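Hydrogenase expression/formation protein (HypB) (Archaeoglobus fulgidus, PDB 2WSM) probably binds and hydrolyses GTP as a G3E-family GTPase with nickel- and zinc-binding capacity, taking part in the maturation of hydrogenases. Local coordinates at residues L45-T50 against L111-N116; E52-E57 against F207-L212; K176-A181 against I190-L195. All coordinates share one frame; numbering follows the deposited sequence.

Interaction 1 (L45-T50 against L111-N116); sequences LLIERT and LLLIEN
Leu113 of strand 111-118 meets Ile47 and Thr50 of helix 43-54 with a single methyl, CD1. Ile47 CG2 and Thr50 CG2 each lie 4.1 Å from Leu113 CD1, which therefore seats between residues three positions apart on the helix. The Ile47 and Leu113 side chains lie alongside each other and run opposite ways, whereas those of Thr50 and Leu113 reach tip to tip. Thr50 has OG1 beside its backbone N (chi1 -62°), and this rotation turns its methyl to the strand and its hydroxyl back along the helix. There Thr50 OG1 donates a 2.6 Å hydrogen bond to Leu46 O, 30° out of the carbonyl plane; Thr50 N reaches the same oxygen from the other face. Trp204 NE1 also bonds to Thr50 OG1, so the buried hydroxyl has both Leu46 O and Trp204 NE1 as hydrogen-bond partners.

Two residues on, Glu115 offers only the base of its side chain to segment 45-50: Ile47 CD1 lies 3.9 Å from Glu115 CB, the two chains crossing at a slant. The carboxylate passes beyond this apolar patch, where Glu115 OE2 is hydrogen-bonded with Thr44 OG1 and Glu115 OE1 with Asp66 N, so both oxygens are held although the residue is buried. The segments 45-50 and 111-116 run nearly antiparallel (165°), their axes 10.1 Å apart at closest approach. A helix laid over a parallel sheet directly after what looks like a Walker A loop, with a neighbouring strand carrying an acidic residue to that loop, is the nucleotide-binding core of a P-loop NTPase.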
loop_
_atom_site.group_PDB
_atom_site.type_symbol
_atom_site.label_atom_id
_atom_site.label_comp_id
_atom_site.label_asym_id
_atom_site.label_seq_id
_atom_site.Cartn_x
_atom_site.Cartn_y
_atom_site.Cartn_z
ATOM N N LEU A 45 4.870 -20.627 5.846
ATOM C CA LEU A 45 4.732 -22.069 5.668
ATOM C C LEU A 45 5.097 -22.480 4.250
ATOM O O LEU A 45 5.781 -23.485 4.044
ATOM C CB LEU A 45 3.318 -22.540 6.011
ATOM C CG LEU A 45 3.051 -24.042 5.854
ATOM C CD1 LEU A 45 4.026 -24.850 6.687
ATOM C CD2 LEU A 45 1.621 -24.392 6.235
ATOM N N LEU A 46 4.640 -21.706 3.269
ATOM C CA LEU A 46 4.995 -21.990 1.882
ATOM C C LEU A 46 6.510 -21.987 1.695
ATOM O O LEU A 46 7.057 -22.821 0.971
ATOM C CB LEU A 46 4.348 -20.992 0.923
ATOM C CG LEU A 46 4.682 -21.219 -0.556
ATOM C CD1 LEU A 46 4.154 -22.569 -1.036
ATOM C CD2 LEU A 46 4.134 -20.095 -1.415
ATOM N N ILE A 47 7.188 -21.053 2.358
ATOM C CA ILE A 47 8.639 -20.954 2.254
ATOM C C ILE A 47 9.331 -22.163 2.896
ATOM O O ILE A 47 10.253 -22.741 2.321
ATOM C CB ILE A 47 9.161 -19.642 2.868
ATOM C CG1 ILE A 47 8.802 -18.457 1.968
ATOM C CG2 ILE A 47 10.679 -19.705 3.080
ATOM C CD1 ILE A 47 9.120 -17.086 2.591
ATOM N N GLU A 48 8.872 -22.554 4.077
ATOM C CA GLU A 48 9.415 -23.738 4.735
ATOM C C GLU A 48 9.192 -24.973 3.873
ATOM O O GLU A 48 10.140 -25.683 3.540
ATOM C CB GLU A 48 8.773 -23.927 6.109
ATOM C CG GLU A 48 8.977 -22.739 7.041
ATOM C CD GLU A 48 7.973 -22.694 8.180
ATOM O OE1 GLU A 48 6.873 -23.267 8.023
ATOM O OE2 GLU A 48 8.280 -22.073 9.224
ATOM N N ARG A 49 7.934 -25.226 3.513
ATOM C CA ARG A 49 7.595 -26.380 2.687
ATOM C C ARG A 49 8.456 -26.426 1.427
ATOM O O ARG A 49 8.885 -27.489 1.000
ATOM C CB ARG A 49 6.103 -26.381 2.330
ATOM C CG ARG A 49 5.164 -26.556 3.527
ATOM C CD ARG A 49 5.232 -27.977 4.100
ATOM N NE ARG A 49 5.276 -28.969 3.033
ATOM C CZ ARG A 49 4.206 -29.536 2.490
ATOM N NH1 ARG A 49 2.997 -29.228 2.934
ATOM N NH2 ARG A 49 4.347 -30.420 1.510
ATOM N N THR A 50 8.720 -25.267 0.841
ATOM C CA THR A 50 9.581 -25.192 -0.334
ATOM C C THR A 50 10.993 -25.661 -0.005
ATOM O O THR A 50 11.592 -26.450 -0.734
ATOM C CB THR A 50 9.687 -23.754 -0.847
ATOM O OG1 THR A 50 8.395 -23.291 -1.250
ATOM C CG2 THR A 50 10.660 -23.671 -2.015
ATOM N N LEU A 111 18.332 -19.420 -5.097
ATOM C CA LEU A 111 16.994 -18.877 -4.963
ATOM C C LEU A 111 16.873 -18.143 -3.635
ATOM O O LEU A 111 17.137 -18.717 -2.577
ATOM C CB LEU A 111 15.975 -20.016 -5.041
ATOM C CG LEU A 111 14.493 -19.687 -4.842
ATOM C CD1 LEU A 111 13.967 -18.883 -6.017
ATOM C CD2 LEU A 111 13.693 -20.972 -4.656
ATOM N N LEU A 112 16.488 -16.872 -3.703
ATOM C CA LEU A 112 16.273 -16.051 -2.523
ATOM C C LEU A 112 14.793 -15.715 -2.342
ATOM O O LEU A 112 14.219 -14.925 -3.108
ATOM C CB LEU A 112 17.071 -14.754 -2.625
ATOM C CG LEU A 112 16.910 -13.791 -1.447
ATOM C CD1 LEU A 112 17.396 -14.432 -0.160
ATOM C CD2 LEU A 112 17.665 -12.508 -1.720
ATOM N N LEU A 113 14.182 -16.315 -1.330
ATOM C CA LEU A 113 12.768 -16.092 -1.043
ATOM C C LEU A 113 12.579 -14.913 -0.091
ATOM O O LEU A 113 13.008 -14.952 1.061
ATOM C CB LEU A 113 12.138 -17.367 -0.484
ATOM C CG LEU A 113 12.248 -18.532 -1.474
ATOM C CD1 LEU A 113 11.794 -19.859 -0.863
ATOM C CD2 LEU A 113 11.486 -18.231 -2.750
ATOM N N ILE A 114 11.951 -13.855 -0.592
ATOM C CA ILE A 114 11.773 -12.637 0.181
ATOM C C ILE A 114 10.321 -12.442 0.609
ATOM O O ILE A 114 9.438 -12.132 -0.204
ATOM C CB ILE A 114 12.248 -11.399 -0.592
ATOM C CG1 ILE A 114 13.685 -11.599 -1.091
ATOM C CG2 ILE A 114 12.143 -10.158 0.280
ATOM C CD1 ILE A 114 14.285 -10.370 -1.764
ATOM N N GLU A 115 10.088 -12.618 1.902
ATOM C CA GLU A 115 8.764 -12.452 2.471
ATOM C C GLU A 115 8.494 -10.995 2.849
ATOM O O GLU A 115 9.092 -10.445 3.780
ATOM C CB GLU A 115 8.609 -13.364 3.689
ATOM C CG GLU A 115 7.254 -13.261 4.350
ATOM C CD GLU A 115 7.238 -13.911 5.711
ATOM O OE1 GLU A 115 7.684 -13.260 6.683
ATOM O OE2 GLU A 115 6.786 -15.070 5.807
ATOM N N ASN A 116 7.589 -10.366 2.114
ATOM C CA ASN A 116 7.229 -8.987 2.385
ATOM C C ASN A 116 6.375 -8.864 3.651
ATOM O O ASN A 116 5.903 -9.865 4.197
ATOM C CB ASN A 116 6.495 -8.387 1.180
ATOM C CG ASN A 116 6.867 -6.934 0.935
ATOM O OD1 ASN A 116 6.834 -6.107 1.844
ATOM N ND2 ASN A 116 7.233 -6.624 -0.296
#

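Interaction 2 (E52-E57 against F207-L212); sequences ERIGNE and FLRGIL
In the layered alpha/beta fold of a P-loop NTPase, helices cover the faces of the parallel sheet, and here the C-terminal end of helix 43-54 with the turn after it meets the last turns of helix 201-212. Ile54 carries most of the contact from its side, sending its two branches to two consecutive residues. Its CG1 stands between the backbone N and the carbonyl carbon (chi1 56°), which leads Ile54 CD1 inward to Leu208 CD1 at 4.2 Å, methyl against methyl. The other branch, Ile54 CG2, lies 3.9 Å from Arg209 NH1. Ile205, one turn before Leu208, also touches Ile54 and widens the apolar patch.

Outside this patch the contact turns polar and opens to solvent. Arg209 is extended from CG to NE, which carries its guanidinium over to Ile54 and Glu57 from a helix position where CB does not itself face the partner. A weak, long ion pair joins Arg209 NH2 to Asp206, while Arg53, whose NH2 is 5.7 Å from Arg209 NH1, forms a salt bridge with Glu202. Each arginine thus has an acidic residue of helix 201-212 nearby, which probably offsets their like charge. Exposed Glu57 comes to the edge of the guanidinium without closing a salt bridge: its carboxylate is nearly coplanar with the guanidinium, the planes 4° apart, and Glu57 OE1 and Glu57 OE2 both stand 4.0 Å from Arg209 NH1.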
loop_
_atom_site.group_PDB
_atom_site.type_symbol
_atom_site.label_atom_id
_atom_site.label_comp_id
_atom_site.label_asym_id
_atom_site.label_seq_id
_atom_site.Cartn_x
_atom_site.Cartn_y
_atom_site.Cartn_z
ATOM N N GLU A 52 11.886 -27.562 2.331
ATOM C CA GLU A 52 11.848 -28.985 2.640
ATOM C C GLU A 52 11.841 -29.850 1.387
ATOM O O GLU A 52 12.456 -30.914 1.359
ATOM C CB GLU A 52 10.643 -29.305 3.518
ATOM C CG GLU A 52 10.857 -28.943 4.975
ATOM C CD GLU A 52 9.568 -28.635 5.713
ATOM O OE1 GLU A 52 8.521 -29.232 5.376
ATOM O OE2 GLU A 52 9.612 -27.792 6.636
ATOM N N ARG A 53 11.162 -29.383 0.348
ATOM C CA ARG A 53 10.984 -30.180 -0.858
ATOM C C ARG A 53 12.191 -30.148 -1.800
ATOM O O ARG A 53 12.594 -31.182 -2.324
ATOM C CB ARG A 53 9.703 -29.767 -1.595
ATOM C CG ARG A 53 9.634 -30.235 -3.044
ATOM C CD ARG A 53 9.453 -31.746 -3.160
ATOM N NE ARG A 53 8.226 -32.197 -2.507
ATOM C CZ ARG A 53 7.057 -32.354 -3.122
ATOM N NH1 ARG A 53 5.997 -32.771 -2.438
ATOM N NH2 ARG A 53 6.941 -32.095 -4.419
ATOM N N ILE A 54 12.773 -28.975 -2.010
ATOM C CA ILE A 54 13.864 -28.845 -2.977
ATOM C C ILE A 54 15.157 -28.273 -2.394
ATOM O O ILE A 54 16.082 -27.955 -3.139
ATOM C CB ILE A 54 13.456 -27.973 -4.194
ATOM C CG1 ILE A 54 12.963 -26.601 -3.729
ATOM C CG2 ILE A 54 12.409 -28.688 -5.053
ATOM C CD1 ILE A 54 12.819 -25.591 -4.846
ATOM N N GLY A 55 15.223 -28.146 -1.072
ATOM C CA GLY A 55 16.394 -27.576 -0.418
ATOM C C GLY A 55 17.682 -28.357 -0.642
ATOM O O GLY A 55 18.777 -27.798 -0.579
ATOM N N ASN A 56 17.553 -29.653 -0.907
ATOM C CA ASN A 56 18.711 -30.503 -1.169
ATOM C C ASN A 56 19.253 -30.365 -2.594
ATOM O O ASN A 56 20.448 -30.548 -2.830
ATOM C CB ASN A 56 18.382 -31.969 -0.870
ATOM C CG ASN A 56 18.179 -32.235 0.615
ATOM O OD1 ASN A 56 18.822 -31.616 1.468
ATOM N ND2 ASN A 56 17.282 -33.166 0.931
ATOM N N GLU A 57 18.374 -30.045 -3.538
ATOM C CA GLU A 57 18.779 -29.868 -4.930
ATOM C C GLU A 57 19.133 -28.408 -5.216
ATOM O O GLU A 57 19.877 -28.109 -6.149
ATOM C CB GLU A 57 17.658 -30.307 -5.880
ATOM C CG GLU A 57 16.712 -31.360 -5.319
ATOM C CD GLU A 57 15.337 -31.322 -5.982
ATOM O OE1 GLU A 57 14.413 -32.013 -5.492
ATOM O OE2 GLU A 57 15.178 -30.596 -6.990
ATOM N N PHE A 207 6.890 -24.140 -11.025
ATOM C CA PHE A 207 7.115 -22.739 -11.367
ATOM C C PHE A 207 8.509 -22.287 -10.931
ATOM O O PHE A 207 9.194 -21.572 -11.661
ATOM C CB PHE A 207 6.048 -21.857 -10.723
ATOM C CG PHE A 207 6.466 -20.424 -10.541
ATOM C CD1 PHE A 207 6.463 -19.546 -11.609
ATOM C CD2 PHE A 207 6.837 -19.952 -9.293
ATOM C CE1 PHE A 207 6.833 -18.227 -11.439
ATOM C CE2 PHE A 207 7.208 -18.638 -9.118
ATOM C CZ PHE A 207 7.209 -17.773 -10.192
ATOM N N LEU A 208 8.924 -22.707 -9.741
ATOM C CA LEU A 208 10.257 -22.370 -9.245
ATOM C C LEU A 208 11.362 -22.990 -10.106
ATOM O O LEU A 208 12.340 -22.331 -10.428
ATOM C CB LEU A 208 10.421 -22.807 -7.787
ATOM C CG LEU A 208 9.661 -22.028 -6.716
ATOM C CD1 LEU A 208 9.943 -22.631 -5.342
ATOM C CD2 LEU A 208 10.028 -20.545 -6.754
ATOM N N ARG A 209 11.204 -24.259 -10.467
ATOM C CA ARG A 209 12.172 -24.921 -11.338
ATOM C C ARG A 209 12.273 -24.175 -12.660
ATOM O O ARG A 209 13.366 -23.962 -13.184
ATOM C CB ARG A 209 11.795 -26.388 -11.579
ATOM C CG ARG A 209 11.965 -27.289 -10.357
ATOM C CD ARG A 209 11.656 -28.752 -10.684
ATOM N NE ARG A 209 11.910 -29.638 -9.549
ATOM C CZ ARG A 209 10.984 -30.385 -8.954
ATOM N NH1 ARG A 209 11.315 -31.159 -7.926
ATOM N NH2 ARG A 209 9.731 -30.369 -9.390
ATOM N N GLY A 210 11.127 -23.766 -13.191
ATOM C CA GLY A 210 11.103 -23.006 -14.424
ATOM C C GLY A 210 11.969 -21.760 -14.360
ATOM O O GLY A 210 12.737 -21.484 -15.279
ATOM N N ILE A 211 11.855 -21.003 -13.273
ATOM C CA ILE A 211 12.557 -19.727 -13.174
ATOM C C ILE A 211 14.048 -19.878 -12.847
ATOM O O ILE A 211 14.836 -18.965 -13.079
ATOM C CB ILE A 211 11.887 -18.788 -12.151
ATOM C CG1 ILE A 211 12.055 -19.332 -10.728
ATOM C CG2 ILE A 211 10.413 -18.590 -12.505
ATOM C CD1 ILE A 211 11.636 -18.362 -9.632
ATOM N N LEU A 212 14.431 -21.027 -12.308
ATOM C CA LEU A 212 15.834 -21.287 -12.006
ATOM C C LEU A 212 16.571 -21.888 -13.203
ATOM O O LEU A 212 17.800 -21.867 -13.261
ATOM C CB LEU A 212 15.971 -22.196 -10.783
ATOM C CG LEU A 212 15.599 -21.547 -9.446
ATOM C CD1 LEU A 212 15.572 -22.570 -8.318
ATOM C CD2 LEU A 212 16.540 -20.399 -9.109
#

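Interaction 3 (K176-A181 against I190-L195); sequences KMKADA and IIEMDL
Lys178 comes to the OE2 end of the Glu192 carboxylate from one side of its plane, Lys178 CD 3.7 Å from Glu192 OE2 and well out of the plane, CE more obliquely. The two side chains meet at about a right angle, so methylene groups, not the ammonium, lie closest to the oxygen. Glu192 OE1 comes close to Glu175 OE2, a like-charged neighbour. The second flat group, the carboxylate of Asp180, looks off to another side of the helix, where Asp180 OD2 takes a 3.0 Å salt bridge from Lys176 NZ through its syn lone pair; Glu147 is a further partner of that ammonium.

Lys178 leaves the helix with CG anti to its backbone N (chi1 -175°) and stays extended until chi4 (70°) bends NZ over Ile190, 3.9 Å from CG2. Ile190 CD1 dips toward the helix backbone, 3.7 Å from both Ala181 CB and Lys178 O. Segment 176-181 runs nearly antiparallel (171°) to 190-192; helix 174-184 belongs to the connection of a beta-alpha-beta crossover between the neighbouring parallel strands 158-162 and 189-192, while Ile191 points to the other side, onto helix 201-212.

With Lys178 NZ 4.1 Å from Glu192 OE2, the attraction between the charges is probably modest; the closest packing is of Ile190 CD1 on Ala181 CB and of Lys178 methylenes on Ile190 and Glu192.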
loop_
_atom_site.group_PDB
_atom_site.type_symbol
_atom_site.label_atom_id
_atom_site.label_comp_id
_atom_site.label_asym_id
_atom_site.label_seq_id
_atom_site.Cartn_x
_atom_site.Cartn_y
_atom_site.Cartn_z
ATOM N N LYS A 176 -14.650 -17.439 -7.864
ATOM C CA LYS A 176 -14.773 -15.990 -7.999
ATOM C C LYS A 176 -13.427 -15.299 -7.747
ATOM O O LYS A 176 -13.074 -14.326 -8.419
ATOM C CB LYS A 176 -15.808 -15.460 -7.013
ATOM C CG LYS A 176 -15.867 -13.959 -6.947
ATOM C CD LYS A 176 -16.599 -13.480 -5.705
ATOM C CE LYS A 176 -16.326 -12.003 -5.471
ATOM N NZ LYS A 176 -16.509 -11.212 -6.732
ATOM N N MET A 177 -12.679 -15.801 -6.768
ATOM C CA MET A 177 -11.380 -15.231 -6.453
ATOM C C MET A 177 -10.458 -15.412 -7.657
ATOM O O MET A 177 -9.773 -14.482 -8.076
ATOM C CB MET A 177 -10.794 -15.871 -5.189
ATOM C CG MET A 177 -11.623 -15.615 -3.951
ATOM S SD MET A 177 -10.999 -16.378 -2.441
ATOM C CE MET A 177 -9.553 -15.369 -2.107
ATOM N N LYS A 178 -10.479 -16.610 -8.226
ATOM C CA LYS A 178 -9.691 -16.914 -9.413
ATOM C C LYS A 178 -10.040 -15.987 -10.577
ATOM O O LYS A 178 -9.145 -15.412 -11.205
ATOM C CB LYS A 178 -9.896 -18.376 -9.819
ATOM C CG LYS A 178 -9.025 -18.833 -10.973
ATOM C CD LYS A 178 -9.133 -20.345 -11.172
ATOM C CE LYS A 178 -8.366 -20.820 -12.409
ATOM N NZ LYS A 178 -6.876 -20.732 -12.270
ATOM N N ALA A 179 -11.338 -15.845 -10.854
ATOM C CA ALA A 179 -11.820 -15.026 -11.966
ATOM C C ALA A 179 -11.500 -13.538 -11.793
ATOM O O ALA A 179 -11.145 -12.859 -12.754
ATOM C CB ALA A 179 -13.330 -15.233 -12.170
ATOM N N ASP A 180 -11.634 -13.029 -10.572
ATOM C CA ASP A 180 -11.282 -11.637 -10.295
ATOM C C ASP A 180 -9.780 -11.418 -10.506
ATOM O O ASP A 180 -9.358 -10.390 -11.021
ATOM C CB ASP A 180 -11.686 -11.240 -8.874
ATOM C CG ASP A 180 -13.195 -11.244 -8.668
ATOM O OD1 ASP A 180 -13.932 -11.219 -9.664
ATOM O OD2 ASP A 180 -13.649 -11.270 -7.506
ATOM N N ALA A 181 -8.984 -12.406 -10.122
ATOM C CA ALA A 181 -7.534 -12.346 -10.285
ATOM C C ALA A 181 -7.129 -12.258 -11.754
ATOM O O ALA A 181 -6.259 -11.471 -12.130
ATOM C CB ALA A 181 -6.890 -13.564 -9.632
ATOM N N ILE A 190 -1.935 -18.584 -11.993
ATOM C CA ILE A 190 -2.769 -18.646 -10.803
ATOM C C ILE A 190 -2.790 -20.071 -10.278
ATOM O O ILE A 190 -3.085 -21.010 -11.010
ATOM C CB ILE A 190 -4.213 -18.172 -11.093
ATOM C CG1 ILE A 190 -4.208 -16.720 -11.576
ATOM C CG2 ILE A 190 -5.074 -18.301 -9.860
ATOM C CD1 ILE A 190 -5.589 -16.157 -11.860
ATOM N N ILE A 191 -2.469 -20.233 -9.004
ATOM C CA ILE A 191 -2.461 -21.555 -8.407
ATOM C C ILE A 191 -3.444 -21.614 -7.253
ATOM O O ILE A 191 -3.454 -20.742 -6.393
ATOM C CB ILE A 191 -1.055 -21.926 -7.899
ATOM C CG1 ILE A 191 -0.066 -21.983 -9.065
ATOM C CG2 ILE A 191 -1.095 -23.250 -7.161
ATOM C CD1 ILE A 191 1.395 -22.073 -8.642
ATOM N N GLU A 192 -4.283 -22.639 -7.246
ATOM C CA GLU A 192 -5.165 -22.889 -6.121
ATOM C C GLU A 192 -4.460 -23.863 -5.199
ATOM O O GLU A 192 -4.118 -24.974 -5.602
ATOM C CB GLU A 192 -6.485 -23.479 -6.600
ATOM C CG GLU A 192 -7.189 -22.643 -7.653
ATOM C CD GLU A 192 -8.319 -23.407 -8.307
ATOM O OE1 GLU A 192 -9.198 -23.915 -7.573
ATOM O OE2 GLU A 192 -8.316 -23.513 -9.553
ATOM N N MET A 193 -4.233 -23.454 -3.959
ATOM C CA MET A 193 -3.308 -24.201 -3.120
ATOM C C MET A 193 -3.876 -24.557 -1.763
ATOM O O MET A 193 -4.591 -23.771 -1.144
ATOM C CB MET A 193 -1.996 -23.424 -2.958
ATOM C CG MET A 193 -0.927 -24.139 -2.127
ATOM S SD MET A 193 0.563 -23.138 -1.884
ATOM C CE MET A 193 1.323 -23.253 -3.500
ATOM N N ASP A 194 -3.558 -25.767 -1.321
ATOM C CA ASP A 194 -3.816 -26.182 0.048
ATOM C C ASP A 194 -2.684 -27.107 0.475
ATOM O O ASP A 194 -2.634 -28.267 0.072
ATOM C CB ASP A 194 -5.155 -26.898 0.163
ATOM C CG ASP A 194 -5.523 -27.195 1.596
ATOM O OD1 ASP A 194 -5.340 -28.351 2.018
ATOM O OD2 ASP A 194 -5.982 -26.272 2.304
ATOM N N LEU A 195 -1.764 -26.584 1.275
ATOM C CA LEU A 195 -0.575 -27.343 1.647
ATOM C C LEU A 195 -0.925 -28.635 2.396
ATOM O O LEU A 195 -0.284 -29.670 2.193
ATOM C CB LEU A 195 0.410 -26.467 2.437
ATOM C CG LEU A 195 1.119 -25.408 1.576
ATOM C CD1 LEU A 195 2.097 -24.550 2.383
ATOM C CD2 LEU A 195 1.840 -26.074 0.409
#

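How the interactions relate
From the N terminus, helix 43-54 supplies the first segment of both interaction 1 and interaction 2. Interaction 1 closes first, when the chain returns after 60 intervening residues as inner strand 111-118. Interaction 3 follows in series, a short loop of eight residues at the edge of the sheet. Interaction 2 closes last, at C-terminal helix 201-212, so it crosses interaction 1 and encloses interaction 3. Interactions 1 and 2 join directly where Thr50 CG2 packs 3.6 Å from Leu208 CD1. Met193 and Leu195 of segment 190-195 touch Leu46 and Leu45, linking interaction 3 to interaction 1; interactions 2 and 3 do not touch.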